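Local coordinates for serine acetyltransferase 1, putative (Entamoeba histolytica, PDB 7BW9), which probably transfers an acetyl group to serine, a step in cysteine biosynthesis, and is seen here with bound cysteine, at residues R222-G227 with G240-G245; N174-D179 with C196-S201. All coordinates share one frame; numbering follows the deposited sequence.

Interaction 1 of 2, residues R222-G227 with G240-G245; sequences RHPTIG and GNITIG. With CYS (cysteine), chain E.
Thr225 and Thr243 share nearly the same first torsion, with OG1 pointing opposite the carbonyl carbon (chi1 -69° and -67°). The two side chains therefore lie one above the other in the same sense, with Thr243 OG1 4.2 Å from Thr225 CB. On the other face of the sheet Ile226 CG2 packs on Ile244 CB, and the two side chains cross at a slant. Between these faces the backbones run parallel. Thr225 N donates to Ile242 O at 3.0 Å, and Thr225 O takes the N-H of Ile244 at 2.8 Å. Gly227 N then donates to Ile244 O, a bond more bent at its hydrogen. Pro224 has no N-H to give, and its N simply rests 3.1 Å from Gly240 O.

These are successive coils of the left-handed beta-helix of the hexapeptide-repeat transferases, stacked strand on strand. Val191 continues the bonding on one side and Ile260 on the other.

Before the strand, Arg222 and His223 face the ligand. The first torsion of Arg222 (chi1 59°) tucks CG over its own backbone, and the chain then stays extended to NE. Its guanidinium meets the cysteine carboxylate edge-on with two bonds. Arg222 NE donates to OXT of the cysteine at 2.8 Å, and Arg222 NH2 donates to its O at the same distance. Arg222 NH2 also forms a salt bridge with Glu188. His223 CE1 sits over the rim of one face of the Arg222 guanidinium. His223 ND1 bonds to Thr189 OG1, and His223 NE2 lies 3.3 Å from the cysteine SG. Asp114 and Asp179 of the second subunit bind the same cysteine, so the pocket lies between two chains.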
# COMPACT_ATOMS: atom_id res chain seq x y z
N ARG A 222 -8.73 -18.26 16.16
CA ARG A 222 -7.93 -18.83 15.08
C ARG A 222 -6.70 -17.99 14.76
O ARG A 222 -5.94 -18.35 13.86
CB ARG A 222 -8.80 -19.01 13.83
CG ARG A 222 -9.42 -17.69 13.31
CD ARG A 222 -10.44 -17.94 12.18
NE ARG A 222 -10.76 -16.73 11.42
CZ ARG A 222 -11.67 -15.82 11.78
NH1 ARG A 222 -12.39 -15.98 12.90
NH2 ARG A 222 -11.88 -14.75 11.01
N HIS A 223 -6.48 -16.90 15.47
CA HIS A 223 -5.38 -15.98 15.30
C HIS A 223 -4.63 -15.91 16.61
O HIS A 223 -5.16 -16.32 17.65
CB HIS A 223 -5.89 -14.58 14.91
CG HIS A 223 -6.70 -14.56 13.65
ND1 HIS A 223 -8.06 -14.34 13.65
CD2 HIS A 223 -6.35 -14.74 12.36
CE1 HIS A 223 -8.52 -14.39 12.41
NE2 HIS A 223 -7.50 -14.63 11.60
N PRO A 224 -3.41 -15.39 16.62
CA PRO A 224 -2.59 -15.45 17.84
C PRO A 224 -3.02 -14.45 18.91
O PRO A 224 -3.59 -13.39 18.63
CB PRO A 224 -1.18 -15.11 17.34
CG PRO A 224 -1.21 -15.39 15.88
CD PRO A 224 -2.60 -15.03 15.45
N THR A 225 -2.69 -14.83 20.14
CA THR A 225 -2.69 -13.95 21.31
C THR A 225 -1.25 -13.66 21.70
O THR A 225 -0.45 -14.60 21.88
CB THR A 225 -3.38 -14.62 22.50
OG1 THR A 225 -4.78 -14.75 22.26
CG2 THR A 225 -3.16 -13.82 23.79
N ILE A 226 -0.89 -12.39 21.82
CA ILE A 226 0.46 -12.06 22.24
C ILE A 226 0.40 -11.23 23.51
O ILE A 226 -0.54 -10.46 23.73
CB ILE A 226 1.27 -11.37 21.12
CG1 ILE A 226 0.89 -9.90 20.97
CG2 ILE A 226 1.07 -12.09 19.79
CD1 ILE A 226 1.55 -9.26 19.77
N GLY A 227 1.39 -11.42 24.38
CA GLY A 227 1.43 -10.78 25.68
C GLY A 227 1.95 -9.36 25.62
O GLY A 227 1.94 -8.71 24.58
N GLY A 240 -1.96 -19.04 13.56
CA GLY A 240 -2.81 -19.99 14.25
C GLY A 240 -3.24 -19.48 15.61
O GLY A 240 -2.86 -18.39 16.07
N ASN A 241 -4.04 -20.31 16.27
CA ASN A 241 -4.47 -20.06 17.65
C ASN A 241 -3.38 -20.50 18.62
O ASN A 241 -3.46 -21.52 19.31
CB ASN A 241 -5.78 -20.76 17.95
CG ASN A 241 -6.20 -20.60 19.42
OD1 ASN A 241 -5.78 -19.67 20.12
ND2 ASN A 241 -7.02 -21.52 19.87
N ILE A 242 -2.33 -19.69 18.67
CA ILE A 242 -1.20 -19.93 19.54
C ILE A 242 -1.04 -18.71 20.42
O ILE A 242 -1.60 -17.64 20.14
CB ILE A 242 0.08 -20.21 18.75
CG1 ILE A 242 0.45 -19.00 17.89
CG2 ILE A 242 -0.08 -21.47 17.90
CD1 ILE A 242 1.57 -19.25 16.89
N THR A 243 -0.27 -18.87 21.48
CA THR A 243 -0.03 -17.81 22.45
C THR A 243 1.46 -17.50 22.48
O THR A 243 2.28 -18.42 22.50
CB THR A 243 -0.53 -18.20 23.84
OG1 THR A 243 -1.95 -18.29 23.82
CG2 THR A 243 -0.12 -17.17 24.87
N ILE A 244 1.79 -16.22 22.45
CA ILE A 244 3.16 -15.73 22.58
C ILE A 244 3.24 -15.02 23.92
O ILE A 244 2.56 -14.01 24.13
CB ILE A 244 3.56 -14.79 21.44
CG1 ILE A 244 3.39 -15.46 20.07
CG2 ILE A 244 4.98 -14.24 21.65
CD1 ILE A 244 4.00 -16.82 19.99
N GLY A 245 4.08 -15.53 24.82
CA GLY A 245 4.17 -14.95 26.13
C GLY A 245 4.70 -13.52 26.10
O GLY A 245 5.14 -13.00 25.08
N CYS E . -8.90 -13.79 6.75
CA CYS E . -8.57 -15.15 7.25
C CYS E . -9.27 -15.40 8.59
O CYS E . -9.96 -14.50 9.05
CB CYS E . -7.06 -15.34 7.39
SG CYS E . -6.25 -14.20 8.54
OXT CYS E . -9.13 -16.46 9.13

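Interaction 2 of 2, residues N174-D179 with C196-S201; sequences NHFFID and CRVYQS. With CYS (cysteine), chain D.
Phe176 packs against Cys196 and Val198 on the tight inner side of this parallel strand pair. Its CG is anti to the backbone N (chi1 -179°), which carries the ring across to the second strand. Val198 CG2 meets the ring edge at Phe176 CE1, 3.8 Å away, and Cys196 CB lies in the ring plane. Ile178 lines the same face as Val198. Helix 128-144 also borders Phe176 through Met133 and Arg137.

Three backbone bonds join the strands. They run from Phe177 N to Cys196 O, from Val198 N to Phe177 O at 2.9 Å, and from Asp179 N to Val198 O. The two strands lie on successive coils of the left-handed beta-helix.

The start of the pair is looser, and water bridges the backbones there. One water links Asn174 O to Cys196 N, and a second donates to both His175 O and Cys196 O.

The face of Phe177 and Arg197 is again packed directly. Arg197 CD lies 3.6 Å from Phe177 CD2, at a slant to the ring. The arginine bends at chi3 (76°), and Arg197 NE donates to Tyr199 OH at 3.0 Å. Tyr199 CE1 in turn touches Asp179 CB at 3.7 Å. A third water sits at this end of the face.

Asp179 OD2 accepts from the amino N of a bound cysteine at 2.7 Å and from the third water at 2.8 Å. That water also bonds to Tyr199 OH. The Arg197-Tyr199-water chain thus probably helps to position the carboxylate that holds the amino group of the ligand.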
# COMPACT_ATOMS: atom_id res chain seq x y z
N ASN A 174 -2.60 -1.14 25.28
CA ASN A 174 -2.12 0.23 25.18
C ASN A 174 -0.64 0.28 24.81
O ASN A 174 0.09 -0.72 24.87
CB ASN A 174 -2.39 0.99 26.49
CG ASN A 174 -1.75 0.34 27.70
OD1 ASN A 174 -0.53 0.23 27.80
ND2 ASN A 174 -2.58 -0.05 28.66
N HIS A 175 -0.21 1.47 24.39
CA HIS A 175 1.17 1.73 23.98
C HIS A 175 1.61 0.81 22.84
O HIS A 175 2.72 0.29 22.84
CB HIS A 175 2.14 1.61 25.16
CG HIS A 175 1.93 2.63 26.24
ND1 HIS A 175 1.12 2.40 27.33
CD2 HIS A 175 2.44 3.87 26.41
CE1 HIS A 175 1.15 3.46 28.13
NE2 HIS A 175 1.94 4.36 27.59
N PHE A 176 0.72 0.62 21.86
CA PHE A 176 1.00 -0.27 20.74
C PHE A 176 1.67 0.52 19.63
O PHE A 176 1.14 1.55 19.20
CB PHE A 176 -0.30 -0.93 20.25
CG PHE A 176 -0.11 -1.88 19.10
CD1 PHE A 176 0.78 -2.94 19.21
CD2 PHE A 176 -0.81 -1.72 17.92
CE1 PHE A 176 0.96 -3.83 18.15
CE2 PHE A 176 -0.64 -2.60 16.86
CZ PHE A 176 0.24 -3.66 16.98
N PHE A 177 2.81 0.03 19.14
CA PHE A 177 3.56 0.72 18.08
C PHE A 177 3.79 -0.20 16.88
O PHE A 177 4.41 -1.27 17.01
CB PHE A 177 4.90 1.24 18.61
CG PHE A 177 5.77 1.92 17.56
CD1 PHE A 177 5.19 2.73 16.56
CD2 PHE A 177 7.15 1.80 17.60
CE1 PHE A 177 5.99 3.37 15.62
CE2 PHE A 177 7.95 2.44 16.65
CZ PHE A 177 7.37 3.23 15.66
N ILE A 178 3.29 0.22 15.72
CA ILE A 178 3.63 -0.38 14.44
C ILE A 178 4.59 0.57 13.74
O ILE A 178 4.23 1.73 13.47
CB ILE A 178 2.38 -0.64 13.58
CG1 ILE A 178 1.52 -1.73 14.20
CG2 ILE A 178 2.77 -1.04 12.15
CD1 ILE A 178 0.20 -1.93 13.50
N ASP A 179 5.81 0.11 13.48
CA ASP A 179 6.80 0.89 12.73
C ASP A 179 6.77 0.45 11.27
O ASP A 179 6.79 -0.75 10.99
CB ASP A 179 8.21 0.71 13.29
CG ASP A 179 9.16 1.87 12.91
OD1 ASP A 179 8.73 2.82 12.21
OD2 ASP A 179 10.35 1.83 13.31
N CYS A 196 3.56 -3.49 22.93
CA CYS A 196 4.05 -4.31 21.83
C CYS A 196 4.53 -3.44 20.68
O CYS A 196 4.08 -2.30 20.50
CB CYS A 196 2.98 -5.29 21.37
SG CYS A 196 2.70 -6.53 22.69
N ARG A 197 5.49 -3.98 19.93
CA ARG A 197 6.07 -3.32 18.77
C ARG A 197 6.12 -4.32 17.62
O ARG A 197 6.65 -5.43 17.78
CB ARG A 197 7.47 -2.77 19.07
CG ARG A 197 8.03 -1.82 18.02
CD ARG A 197 9.22 -1.02 18.57
NE ARG A 197 10.43 -1.82 18.66
CZ ARG A 197 10.98 -2.24 19.80
NH1 ARG A 197 10.43 -1.91 20.96
NH2 ARG A 197 12.08 -2.99 19.78
N VAL A 198 5.57 -3.93 16.49
CA VAL A 198 5.42 -4.79 15.32
C VAL A 198 5.94 -4.03 14.10
O VAL A 198 5.63 -2.84 13.93
CB VAL A 198 3.95 -5.21 15.13
CG1 VAL A 198 3.79 -5.95 13.85
CG2 VAL A 198 3.46 -6.04 16.33
N TYR A 199 6.68 -4.71 13.24
CA TYR A 199 7.36 -4.12 12.09
C TYR A 199 6.64 -4.49 10.80
O TYR A 199 5.67 -5.25 10.79
CB TYR A 199 8.83 -4.56 12.08
CG TYR A 199 9.62 -3.80 13.11
CD1 TYR A 199 10.14 -2.54 12.82
CD2 TYR A 199 9.76 -4.28 14.40
CE1 TYR A 199 10.83 -1.81 13.76
CE2 TYR A 199 10.45 -3.55 15.36
CZ TYR A 199 10.98 -2.32 15.03
OH TYR A 199 11.66 -1.57 15.97
N GLN A 200 7.18 -3.99 9.69
CA GLN A 200 6.60 -4.25 8.37
C GLN A 200 6.52 -5.75 8.08
O GLN A 200 7.33 -6.53 8.57
CB GLN A 200 7.43 -3.57 7.27
CG GLN A 200 8.91 -3.96 7.20
CD GLN A 200 9.77 -3.20 8.19
OE1 GLN A 200 9.27 -2.62 9.16
NE2 GLN A 200 11.09 -3.20 7.96
N SER A 201 5.53 -6.12 7.27
CA SER A 201 5.38 -7.47 6.71
C SER A 201 5.11 -8.53 7.77
O SER A 201 5.31 -9.71 7.53
CB SER A 201 6.62 -7.86 5.89
OG SER A 201 7.06 -6.77 5.10
N CYS D . 12.53 3.15 12.35
CA CYS D . 13.64 2.41 13.00
C CYS D . 14.95 3.21 12.94
O CYS D . 14.99 4.26 12.37
CB CYS D . 13.78 1.03 12.37
SG CYS D . 14.25 1.05 10.62
OXT CYS D . 15.92 2.74 13.51
O HOH W 1 0.73 -2.71 22.69
O HOH W 2 5.37 -0.31 21.96
O HOH W 3 11.46 1.24 15.84

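In the fold
Interaction 2 closes before interaction 1 opens along the chain, and their centres lie about 16 Å apart. Both join successive coils of one left-handed beta-helix, but on different sheets. Interaction 2 pairs strands 177-178 and 197-198, and interaction 1 pairs 225-226 and 243-244. They meet where Gly227 O packs 3.0 Å from Cys196 SG. The two bound cysteines occupy equivalent copies of one site between subunits. Interaction 1 gives the Arg222 side of one copy, which Asp114 and Asp179 of the second subunit complete. Interaction 2 gives the Asp179 side of the next, where Arg222 of the third subunit binds. Each chain of the trimer thus contributes a different wall to two pockets, which ties ligand binding to the assembly.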